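Local coordinates for protein monalysin (Pseudomonas entomophila, PDB 4MKO) that forms pores in host cell membranes as an aerolysin-like beta-barrel toxin, contributing to intestinal damage and lethality in Drosophila, at residues 71-75 with 129-133; 80-84 with 180-184; 176-180 with 208-213. One frame throughout, in Å; residues are numbered along the deposited sequence.

Interaction 1 (71-75 with 129-133); sequences VTTTL and TTEMK
T72–L75 and T129–K133 pair as antiparallel neighbours at one end of a two-stranded ribbon, the antiparallel sheet of strands 72-81 and 124-133 in the probable pore-forming region. T73 and M132 form a hydrogen-bonded pair whose two bonds are short and nearly straight, M132 N to T73 O at 2.8 Å with an angle of 175° at the hydrogen. At the next such pair, L75 and T130, the bonds are longer: L75 N lies 3.0 Å from T130 O, and T130 N 3.1 Å from L75 O.

The two faces of the ribbon differ. On the exposed one, T72, T74, E131 and K133 meet. The methyl CG2 of T72 rests on E131 CG, and its OG1 lies 3.4 Å from K133 CG. The extended E131 chain, with CG anti to the backbone N (chi1 -171°), brings OE1 to a water that donates to it at 2.7 Å and also bonds T74 OG1. The other face is mixed: among the threonines T73 and T130, L75 CD2 packs on M132 SD at 3.8 Å, and both side chains touch strands 46-67 and 136-151, while T130 OG1 bonds Y77 and R187. One polar, exposed face and one partly apolar face turned to the protein make the ribbon partly amphipathic, consistent with strands that could enter a transmembrane beta-barrel, as in aerolysin-like toxins.

Interaction 2 (80-84 with 180-184); sequences TKGHT and SAITQ
The hydroxyl of T183 donates to T80 O at 2.7 Å, coming from above the carbonyl plane rather than along a lone pair. Placing OG1 between its own backbone N and carbonyl carbon (chi1 44°) turns it to T80, and the same oxygen accepts a hydrogen bond from a water that also donates to G82 O and bonds T80 OG1. Two backbone bonds follow: T183 N to G82 O at 3.1 Å, and T84 N to A181 O at 3.0 Å. A second water accepts from G82 N and lies 2.8 Å from T183 O.

These bonds lay residues 80-84, which lead from strand 72-81 to helix 85-90, against the long strand 173-191 of the main sheet in this aerolysin-like fold; a single backbone bridge, H83 with I182, sets the register. T84 is the N-cap of the helix, its OG1 bonding F87 N.

Packing surrounds this polar seam. I182 CG2 sits over one face of the H83 ring, 3.9 Å from the centroid and 8° off the ring normal, a CH-pi contact. H83 ND1 is bonded to S121 O, while a water in the ring plane joins NE2 to S180 OG, which also bonds H149. Beyond the ring, the methyl CG2 of T84 lies 3.8 Å from A181 CB.

Interaction 3 (176-180 with 208-213); sequences LYYLS and VLMENY
L179 and Y177, two residues apart on strand 173-191, turn the same way and receive the last turn of helix 201-211 and the start of the next strand: a helix packed on the main sheet of the aerolysin-like fold. L179 CG lies 3.9 Å from L209 CB, the two leucines lying alongside and pointing opposite ways, and L179 CD1 meets V208 CG1 at 3.8 Å. With CG trans to its backbone N (chi1 179°), the side chain of L209 reaches across to the strand, where CD2 lies 3.9 Å from Y178 CA and 4.0 Å from Y177 O.

Two residues earlier on the strand than L179, Y177 meets Y213; their rings come together obliquely, with planes at 34° and centroids 5.7 Å apart, and Y177 CD2 is 3.6 Å from Y213 CE2.

Several neighbours place these groups. The F222 ring stacks on Y213, W226 touches Y177, and V146 and A148 of strand 136-151 touch L179. K166 NZ bonds the carbonyl oxygens of L209, M210 and Y213, tying the last turn of the helix to the first residue of strand 213-214. Y213 OH is bonded to N218 OD1; a water 2.7 Å from Y177 OH donates only a weak bond to Y213 OH, at 3.3 Å.

In the fold
The three contacts follow the long axis of the molecule. Interactions 1 and 2 both use strand 72-81, near its start and its end, with centres about 26 Å apart; strand 173-191 then carries interactions 2 and 3, which share S180 and lie about 17 Å apart between centres. Interactions 1 and 3 lie on opposite sides of the chain's centre, about 39 Å between centres. In sequence, interactions 1 and 2 interlock, their segments alternating, whereas interaction 3 opens after interaction 1 has closed. The probable pore-forming region, 67-135, is thus paired with itself in interaction 1 and held against the body of the molecule through strand 173-191 in interaction 2, while interaction 3, outside that region, packs helix 201-211 on the same strand.

Interaction 1 (71-75 with 129-133)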
ATOM      1  N   VAL A  71      21.827  10.785 -26.549  1.00 11.54           N
ATOM      2  CA  VAL A  71      20.412  10.624 -26.849  1.00 11.42           C
ATOM      3  C   VAL A  71      19.560  11.222 -25.730  1.00 17.16           C
ATOM      4  O   VAL A  71      19.764  10.899 -24.559  1.00 17.98           O
ATOM      5  CB  VAL A  71      20.018   9.144 -27.172  1.00 13.60           C
ATOM      6  CG1 VAL A  71      18.504   8.975 -27.305  1.00 12.46           C
ATOM      7  CG2 VAL A  71      20.725   8.653 -28.439  1.00 13.55           C
ATOM      8  N   THR A  72      18.648  12.133 -26.094  1.00 14.43           N
ATOM      9  CA  THR A  72      17.658  12.717 -25.199  1.00 14.46           C
ATOM     10  C   THR A  72      16.298  12.274 -25.748  1.00 18.40           C
ATOM     11  O   THR A  72      16.046  12.441 -26.944  1.00 19.03           O
ATOM     12  CB  THR A  72      17.800  14.251 -25.129  1.00 22.26           C
ATOM     13  OG1 THR A  72      19.078  14.560 -24.579  1.00 22.79           O
ATOM     14  CG2 THR A  72      16.726  14.892 -24.254  1.00 23.75           C
ATOM     15  N   THR A  73      15.429  11.694 -24.897  1.00 13.75           N
ATOM     16  CA  THR A  73      14.105  11.257 -25.356  1.00 13.52           C
ATOM     17  C   THR A  73      13.037  11.471 -24.292  1.00 17.52           C
ATOM     18  O   THR A  73      13.343  11.429 -23.100  1.00 15.93           O
ATOM     19  CB  THR A  73      14.135   9.778 -25.834  1.00 22.31           C
ATOM     20  OG1 THR A  73      12.918   9.465 -26.507  1.00 24.90           O
ATOM     21  CG2 THR A  73      14.361   8.758 -24.696  1.00 20.73           C
ATOM     22  N   THR A  74      11.787  11.670 -24.726  1.00 15.25           N
ATOM     23  CA  THR A  74      10.653  11.760 -23.812  1.00 15.63           C
ATOM     24  C   THR A  74      10.099  10.345 -23.673  1.00 20.55           C
ATOM     25  O   THR A  74       9.420   9.842 -24.566  1.00 20.54           O
ATOM     26  CB  THR A  74       9.632  12.808 -24.293  1.00 22.79           C
ATOM     27  OG1 THR A  74      10.288  14.072 -24.319  1.00 22.75           O
ATOM     28  CG2 THR A  74       8.398  12.893 -23.384  1.00 21.89           C
ATOM     29  N   LEU A  75      10.440   9.684 -22.570  1.00 17.53           N
ATOM     30  CA  LEU A  75      10.009   8.326 -22.302  1.00 17.35           C
ATOM     31  C   LEU A  75       8.577   8.283 -21.796  1.00 19.16           C
ATOM     32  O   LEU A  75       8.254   8.997 -20.860  1.00 17.89           O
ATOM     33  CB  LEU A  75      10.962   7.675 -21.272  1.00 18.01           C
ATOM     34  CG  LEU A  75      10.823   6.165 -21.109  1.00 24.60           C
ATOM     35  CD1 LEU A  75      11.463   5.420 -22.292  1.00 25.42           C
ATOM     36  CD2 LEU A  75      11.481   5.709 -19.846  1.00 26.18           C
ATOM     37  N   THR A 129       5.109  10.698 -18.545  1.00 11.59           N
ATOM     38  CA  THR A 129       6.314  10.917 -19.348  1.00 10.96           C
ATOM     39  C   THR A 129       7.381  11.619 -18.547  1.00 14.50           C
ATOM     40  O   THR A 129       7.051  12.415 -17.673  1.00 14.48           O
ATOM     41  CB  THR A 129       6.001  11.744 -20.637  1.00 20.50           C
ATOM     42  OG1 THR A 129       5.604  13.069 -20.277  1.00 20.29           O
ATOM     43  CG2 THR A 129       4.943  11.091 -21.547  1.00 19.87           C
ATOM     44  N   THR A 130       8.659  11.357 -18.882  1.00 11.19           N
ATOM     45  CA  THR A 130       9.836  12.022 -18.329  1.00 10.80           C
ATOM     46  C   THR A 130      10.872  12.175 -19.447  1.00 15.81           C
ATOM     47  O   THR A 130      11.211  11.187 -20.110  1.00 15.49           O
ATOM     48  CB  THR A 130      10.421  11.275 -17.103  1.00 14.84           C
ATOM     49  OG1 THR A 130       9.408  11.167 -16.103  1.00 14.54           O
ATOM     50  CG2 THR A 130      11.627  11.999 -16.493  1.00 12.52           C
ATOM     51  N   GLU A 131      11.381  13.402 -19.639  1.00 12.82           N
ATOM     52  CA  GLU A 131      12.441  13.627 -20.619  1.00 13.21           C
ATOM     53  C   GLU A 131      13.707  13.109 -19.954  1.00 16.40           C
ATOM     54  O   GLU A 131      14.000  13.481 -18.815  1.00 16.21           O
ATOM     55  CB  GLU A 131      12.571  15.112 -21.008  1.00 15.06           C
ATOM     56  CG  GLU A 131      13.526  15.299 -22.177  1.00 25.24           C
ATOM     57  CD  GLU A 131      13.710  16.727 -22.651  1.00 50.61           C
ATOM     58  OE1 GLU A 131      13.294  17.029 -23.792  1.00 55.94           O
ATOM     59  OE2 GLU A 131      14.297  17.537 -21.897  1.00 39.46           O
ATOM     60  N   MET A 132      14.380  12.158 -20.603  1.00 12.08           N
ATOM     61  CA  MET A 132      15.570  11.532 -20.046  1.00 12.13           C
ATOM     62  C   MET A 132      16.698  11.554 -21.072  1.00 17.24           C
ATOM     63  O   MET A 132      16.440  11.567 -22.281  1.00 17.27           O
ATOM     64  CB  MET A 132      15.263  10.077 -19.652  1.00 14.49           C
ATOM     65  CG  MET A 132      14.248   9.935 -18.524  1.00 17.91           C
ATOM     66  SD  MET A 132      13.815   8.202 -18.292  1.00 22.42           S
ATOM     67  CE  MET A 132      15.327   7.585 -17.563  1.00 18.74           C
ATOM     68  N   LYS A 133      17.937  11.514 -20.581  1.00 14.74           N
ATOM     69  CA  LYS A 133      19.145  11.549 -21.393  1.00 14.16           C
ATOM     70  C   LYS A 133      20.079  10.403 -21.023  1.00 17.77           C
ATOM     71  O   LYS A 133      20.235  10.073 -19.839  1.00 18.02           O
ATOM     72  CB  LYS A 133      19.861  12.898 -21.179  1.00 16.80           C
ATOM     73  CG  LYS A 133      20.995  13.186 -22.161  1.00 41.48           C
ATOM     74  CD  LYS A 133      21.634  14.545 -21.896  1.00 55.24           C
ATOM     75  CE  LYS A 133      22.763  14.834 -22.856  1.00 70.20           C
ATOM     76  NZ  LYS A 133      23.237  16.240 -22.746  1.00 80.46           N
TER
HETATM   77  O   HOH W   1      12.627  14.978 -25.466  1.00 36.73           O

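Interaction 2 (80-84 with 180-184)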
ATOM      1  N   THR A  80      -0.245   3.452 -12.599  1.00 10.34           N
ATOM      2  CA  THR A  80      -1.635   3.122 -12.286  1.00  9.13           C
ATOM      3  C   THR A  80      -2.162   3.962 -11.133  1.00 12.28           C
ATOM      4  O   THR A  80      -1.385   4.506 -10.331  1.00 11.01           O
ATOM      5  CB  THR A  80      -1.812   1.613 -11.994  1.00 15.94           C
ATOM      6  OG1 THR A  80      -1.101   1.278 -10.798  1.00 13.15           O
ATOM      7  CG2 THR A  80      -1.371   0.711 -13.154  1.00 14.85           C
ATOM      8  N   LYS A  81      -3.501   4.068 -11.050  1.00  8.57           N
ATOM      9  CA  LYS A  81      -4.220   4.732  -9.979  1.00  8.57           C
ATOM     10  C   LYS A  81      -5.276   3.775  -9.425  1.00 13.46           C
ATOM     11  O   LYS A  81      -5.694   2.864 -10.137  1.00 12.72           O
ATOM     12  CB  LYS A  81      -4.809   6.089 -10.402  1.00 11.22           C
ATOM     13  CG  LYS A  81      -5.781   6.069 -11.576  1.00 18.09           C
ATOM     14  CD  LYS A  81      -5.884   7.480 -12.169  1.00 19.94           C
ATOM     15  CE  LYS A  81      -6.625   7.485 -13.483  1.00 35.85           C
ATOM     16  NZ  LYS A  81      -6.712   8.855 -14.061  1.00 39.38           N
ATOM     17  N   GLY A  82      -5.659   3.977  -8.159  1.00 11.26           N
ATOM     18  CA  GLY A  82      -6.610   3.115  -7.455  1.00  9.82           C
ATOM     19  C   GLY A  82      -5.886   1.942  -6.829  1.00 11.83           C
ATOM     20  O   GLY A  82      -4.671   2.011  -6.605  1.00 10.07           O
ATOM     21  N   HIS A  83      -6.598   0.826  -6.581  1.00  8.24           N
ATOM     22  CA  HIS A  83      -5.921  -0.363  -6.043  1.00  8.16           C
ATOM     23  C   HIS A  83      -4.838  -0.851  -7.018  1.00 11.54           C
ATOM     24  O   HIS A  83      -4.970  -0.676  -8.242  1.00 12.00           O
ATOM     25  CB  HIS A  83      -6.937  -1.479  -5.723  1.00  9.02           C
ATOM     26  CG  HIS A  83      -7.741  -1.199  -4.494  1.00 12.15           C
ATOM     27  ND1 HIS A  83      -8.816  -0.324  -4.517  1.00 13.82           N
ATOM     28  CD2 HIS A  83      -7.568  -1.643  -3.227  1.00 13.07           C
ATOM     29  CE1 HIS A  83      -9.283  -0.299  -3.276  1.00 12.85           C
ATOM     30  NE2 HIS A  83      -8.569  -1.085  -2.470  1.00 12.90           N
ATOM     31  N   THR A  84      -3.744  -1.433  -6.486  1.00  7.84           N
ATOM     32  CA  THR A  84      -2.655  -1.909  -7.351  1.00  7.48           C
ATOM     33  C   THR A  84      -3.088  -3.091  -8.219  1.00 11.94           C
ATOM     34  O   THR A  84      -3.991  -3.833  -7.835  1.00 10.14           O
ATOM     35  CB  THR A  84      -1.426  -2.317  -6.531  1.00 11.01           C
ATOM     36  OG1 THR A  84      -1.747  -3.507  -5.801  1.00 10.59           O
ATOM     37  CG2 THR A  84      -0.940  -1.209  -5.614  1.00  8.13           C
ATOM     38  N   SER A 180      -4.423  -4.406   1.991  1.00  6.36           N
ATOM     39  CA  SER A 180      -4.761  -3.943   0.654  1.00  6.70           C
ATOM     40  C   SER A 180      -3.710  -2.940   0.238  1.00  8.95           C
ATOM     41  O   SER A 180      -2.941  -2.459   1.075  1.00  7.48           O
ATOM     42  CB  SER A 180      -6.149  -3.318   0.594  1.00  8.43           C
ATOM     43  OG  SER A 180      -6.166  -1.995   1.085  1.00 13.52           O
ATOM     44  N   ALA A 181      -3.702  -2.591  -1.041  1.00  8.52           N
ATOM     45  CA  ALA A 181      -2.698  -1.657  -1.541  1.00  7.38           C
ATOM     46  C   ALA A 181      -3.263  -0.813  -2.677  1.00  9.93           C
ATOM     47  O   ALA A 181      -4.022  -1.310  -3.508  1.00  9.06           O
ATOM     48  CB  ALA A 181      -1.474  -2.422  -2.010  1.00  8.26           C
ATOM     49  N   ILE A 182      -2.912   0.471  -2.672  1.00  5.99           N
ATOM     50  CA  ILE A 182      -3.292   1.455  -3.689  1.00  6.23           C
ATOM     51  C   ILE A 182      -1.999   2.160  -4.104  1.00  9.25           C
ATOM     52  O   ILE A 182      -0.990   2.072  -3.391  1.00  8.25           O
ATOM     53  CB  ILE A 182      -4.380   2.465  -3.179  1.00  8.87           C
ATOM     54  CG1 ILE A 182      -3.821   3.459  -2.107  1.00  7.87           C
ATOM     55  CG2 ILE A 182      -5.662   1.738  -2.675  1.00  9.44           C
ATOM     56  CD1 ILE A 182      -4.749   4.589  -1.656  1.00  7.68           C
ATOM     57  N   THR A 183      -2.022   2.876  -5.227  1.00  5.58           N
ATOM     58  CA  THR A 183      -0.834   3.635  -5.618  1.00  4.83           C
ATOM     59  C   THR A 183      -0.977   5.094  -5.250  1.00  8.47           C
ATOM     60  O   THR A 183      -2.091   5.598  -5.052  1.00  8.02           O
ATOM     61  CB  THR A 183      -0.604   3.567  -7.132  1.00  7.85           C
ATOM     62  OG1 THR A 183      -1.858   3.763  -7.791  1.00  9.65           O
ATOM     63  CG2 THR A 183       0.073   2.276  -7.582  1.00  6.95           C
ATOM     64  N   GLN A 184       0.168   5.778  -5.209  1.00  5.15           N
ATOM     65  CA  GLN A 184       0.284   7.228  -5.021  1.00  4.39           C
ATOM     66  C   GLN A 184       0.803   7.779  -6.356  1.00  7.49           C
ATOM     67  O   GLN A 184       1.519   7.074  -7.067  1.00  7.98           O
ATOM     68  CB  GLN A 184       1.296   7.543  -3.903  1.00  6.09           C
ATOM     69  CG  GLN A 184       1.317   9.002  -3.470  1.00 14.87           C
ATOM     70  CD  GLN A 184       2.234   9.225  -2.301  1.00 19.83           C
ATOM     71  OE1 GLN A 184       3.373   8.743  -2.261  1.00 14.85           O
ATOM     72  NE2 GLN A 184       1.775   9.994  -1.345  1.00 13.25           N
TER
HETATM   73  O   HOH W   2      -2.963   1.339  -8.836  1.00 11.53           O
HETATM   74  O   HOH W   3      -4.748   5.380  -5.860  1.00  8.85           O
HETATM   75  O   HOH W   4      -8.823  -1.349   0.334  1.00 10.45           O

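Interaction 3 (176-180 with 208-213)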
ATOM      1  N   LEU A 176     -11.764 -10.590  10.316  1.00  6.23           N
ATOM      2  CA  LEU A 176     -10.909 -10.907   9.176  1.00  5.73           C
ATOM      3  C   LEU A 176      -9.828  -9.835   9.010  1.00  9.52           C
ATOM      4  O   LEU A 176     -10.141  -8.662   8.792  1.00  8.50           O
ATOM      5  CB  LEU A 176     -11.747 -11.048   7.889  1.00  5.96           C
ATOM      6  CG  LEU A 176     -10.987 -11.450   6.620  1.00  9.44           C
ATOM      7  CD1 LEU A 176     -10.394 -12.868   6.726  1.00  9.49           C
ATOM      8  CD2 LEU A 176     -11.888 -11.376   5.382  1.00 11.94           C
ATOM      9  N   TYR A 177      -8.561 -10.249   9.105  1.00  4.94           N
ATOM     10  CA  TYR A 177      -7.420  -9.355   8.982  1.00  5.05           C
ATOM     11  C   TYR A 177      -6.768  -9.600   7.648  1.00  7.42           C
ATOM     12  O   TYR A 177      -6.491 -10.744   7.302  1.00  5.80           O
ATOM     13  CB  TYR A 177      -6.384  -9.614  10.093  1.00  5.64           C
ATOM     14  CG  TYR A 177      -6.816  -9.128  11.455  1.00  6.03           C
ATOM     15  CD1 TYR A 177      -7.732  -9.849  12.217  1.00  6.54           C
ATOM     16  CD2 TYR A 177      -6.300  -7.950  11.991  1.00  6.33           C
ATOM     17  CE1 TYR A 177      -8.150  -9.392  13.469  1.00  5.83           C
ATOM     18  CE2 TYR A 177      -6.687  -7.498  13.254  1.00  7.18           C
ATOM     19  CZ  TYR A 177      -7.616  -8.223  13.985  1.00 10.82           C
ATOM     20  OH  TYR A 177      -7.976  -7.800  15.234  1.00 10.55           O
ATOM     21  N   TYR A 178      -6.525  -8.532   6.894  1.00  4.85           N
ATOM     22  CA  TYR A 178      -5.885  -8.650   5.588  1.00  4.68           C
ATOM     23  C   TYR A 178      -5.224  -7.311   5.232  1.00  7.63           C
ATOM     24  O   TYR A 178      -5.464  -6.303   5.915  1.00  7.17           O
ATOM     25  CB  TYR A 178      -6.924  -9.072   4.498  1.00  5.07           C
ATOM     26  CG  TYR A 178      -7.931  -7.977   4.218  1.00  5.74           C
ATOM     27  CD1 TYR A 178      -9.032  -7.780   5.055  1.00  6.72           C
ATOM     28  CD2 TYR A 178      -7.736  -7.073   3.171  1.00  6.70           C
ATOM     29  CE1 TYR A 178      -9.943  -6.751   4.823  1.00  5.01           C
ATOM     30  CE2 TYR A 178      -8.623  -6.019   2.951  1.00  7.59           C
ATOM     31  CZ  TYR A 178      -9.736  -5.874   3.767  1.00  9.33           C
ATOM     32  OH  TYR A 178     -10.584  -4.803   3.589  1.00  8.39           O
ATOM     33  N   LEU A 179      -4.408  -7.298   4.164  1.00  4.94           N
ATOM     34  CA  LEU A 179      -3.817  -6.052   3.684  1.00  4.55           C
ATOM     35  C   LEU A 179      -4.379  -5.711   2.315  1.00  7.18           C
ATOM     36  O   LEU A 179      -4.687  -6.606   1.536  1.00  5.87           O
ATOM     37  CB  LEU A 179      -2.279  -6.147   3.543  1.00  4.51           C
ATOM     38  CG  LEU A 179      -1.459  -6.654   4.736  1.00  6.71           C
ATOM     39  CD1 LEU A 179       0.048  -6.615   4.391  1.00  6.24           C
ATOM     40  CD2 LEU A 179      -1.717  -5.821   5.996  1.00  6.08           C
ATOM     41  N   SER A 180      -4.423  -4.406   1.991  1.00  6.36           N
ATOM     42  CA  SER A 180      -4.761  -3.943   0.654  1.00  6.70           C
ATOM     43  C   SER A 180      -3.710  -2.940   0.238  1.00  8.95           C
ATOM     44  O   SER A 180      -2.941  -2.459   1.075  1.00  7.48           O
ATOM     45  CB  SER A 180      -6.149  -3.318   0.594  1.00  8.43           C
ATOM     46  OG  SER A 180      -6.166  -1.995   1.085  1.00 13.52           O
ATOM     47  N   VAL A 208       4.780  -8.425   6.268  1.00  7.28           N
ATOM     48  CA  VAL A 208       4.036  -7.471   7.088  1.00  6.30           C
ATOM     49  C   VAL A 208       2.917  -8.152   7.906  1.00  9.73           C
ATOM     50  O   VAL A 208       2.836  -7.943   9.108  1.00 10.43           O
ATOM     51  CB  VAL A 208       3.512  -6.273   6.233  1.00  8.90           C
ATOM     52  CG1 VAL A 208       2.502  -5.404   7.002  1.00  8.46           C
ATOM     53  CG2 VAL A 208       4.663  -5.431   5.705  1.00  8.90           C
ATOM     54  N   LEU A 209       2.031  -8.885   7.250  1.00  5.82           N
ATOM     55  CA  LEU A 209       0.884  -9.482   7.947  1.00  5.90           C
ATOM     56  C   LEU A 209       1.168 -10.821   8.601  1.00  9.15           C
ATOM     57  O   LEU A 209       0.750 -11.068   9.736  1.00  9.06           O
ATOM     58  CB  LEU A 209      -0.292  -9.617   6.975  1.00  5.64           C
ATOM     59  CG  LEU A 209      -1.591 -10.255   7.539  1.00  9.87           C
ATOM     60  CD1 LEU A 209      -2.219  -9.376   8.640  1.00 10.35           C
ATOM     61  CD2 LEU A 209      -2.593 -10.539   6.425  1.00 12.95           C
ATOM     62  N   MET A 210       1.785 -11.724   7.852  1.00  6.24           N
ATOM     63  CA  MET A 210       1.938 -13.099   8.329  1.00  6.32           C
ATOM     64  C   MET A 210       3.018 -13.240   9.384  1.00 11.62           C
ATOM     65  O   MET A 210       2.782 -13.889  10.408  1.00 11.42           O
ATOM     66  CB  MET A 210       2.153 -14.073   7.152  1.00  7.91           C
ATOM     67  CG  MET A 210       1.075 -13.973   6.040  1.00  9.81           C
ATOM     68  SD  MET A 210      -0.651 -14.021   6.625  1.00 11.03           S
ATOM     69  CE  MET A 210      -0.789 -15.793   7.100  1.00  8.61           C
ATOM     70  N   GLU A 211       4.170 -12.595   9.158  1.00  8.32           N
ATOM     71  CA  GLU A 211       5.313 -12.696  10.063  1.00  8.22           C
ATOM     72  C   GLU A 211       5.401 -11.577  11.115  1.00 12.55           C
ATOM     73  O   GLU A 211       5.877 -11.857  12.210  1.00 13.43           O
ATOM     74  CB  GLU A 211       6.625 -12.821   9.268  1.00  9.46           C
ATOM     75  CG  GLU A 211       6.641 -14.098   8.435  1.00 19.81           C
ATOM     76  CD  GLU A 211       7.823 -14.398   7.535  1.00 46.27           C
ATOM     77  OE1 GLU A 211       8.885 -13.751   7.685  1.00 34.24           O
ATOM     78  OE2 GLU A 211       7.687 -15.313   6.688  1.00 42.14           O
ATOM     79  N   ASN A 212       4.947 -10.344  10.812  1.00  9.85           N
ATOM     80  CA  ASN A 212       5.094  -9.190  11.711  1.00 10.80           C
ATOM     81  C   ASN A 212       3.851  -8.643  12.391  1.00 17.45           C
ATOM     82  O   ASN A 212       3.945  -7.636  13.104  1.00 20.74           O
ATOM     83  CB  ASN A 212       5.751  -8.046  10.992  1.00 10.65           C
ATOM     84  CG  ASN A 212       7.229  -8.172  11.024  1.00 29.30           C
ATOM     85  OD1 ASN A 212       7.857  -7.917  12.055  1.00 24.39           O
ATOM     86  ND2 ASN A 212       7.799  -8.622   9.909  1.00 20.89           N
ATOM     87  N   TYR A 213       2.704  -9.204  12.133  1.00 10.40           N
ATOM     88  CA  TYR A 213       1.545  -8.735  12.860  1.00  8.77           C
ATOM     89  C   TYR A 213       0.936  -9.934  13.533  1.00 12.78           C
ATOM     90  O   TYR A 213       0.850 -11.008  12.942  1.00 13.07           O
ATOM     91  CB  TYR A 213       0.526  -7.986  11.983  1.00  7.63           C
ATOM     92  CG  TYR A 213      -0.665  -7.524  12.787  1.00  8.78           C
ATOM     93  CD1 TYR A 213      -0.528  -6.550  13.780  1.00  9.43           C
ATOM     94  CD2 TYR A 213      -1.913  -8.114  12.620  1.00  9.64           C
ATOM     95  CE1 TYR A 213      -1.609  -6.172  14.579  1.00  8.97           C
ATOM     96  CE2 TYR A 213      -3.006  -7.726  13.396  1.00 10.48           C
ATOM     97  CZ  TYR A 213      -2.844  -6.768  14.384  1.00 11.93           C
ATOM     98  OH  TYR A 213      -3.916  -6.425  15.167  1.00 14.25           O
TER
HETATM   99  O   HOH W   5      -6.225  -7.568  17.279  1.00 14.95           O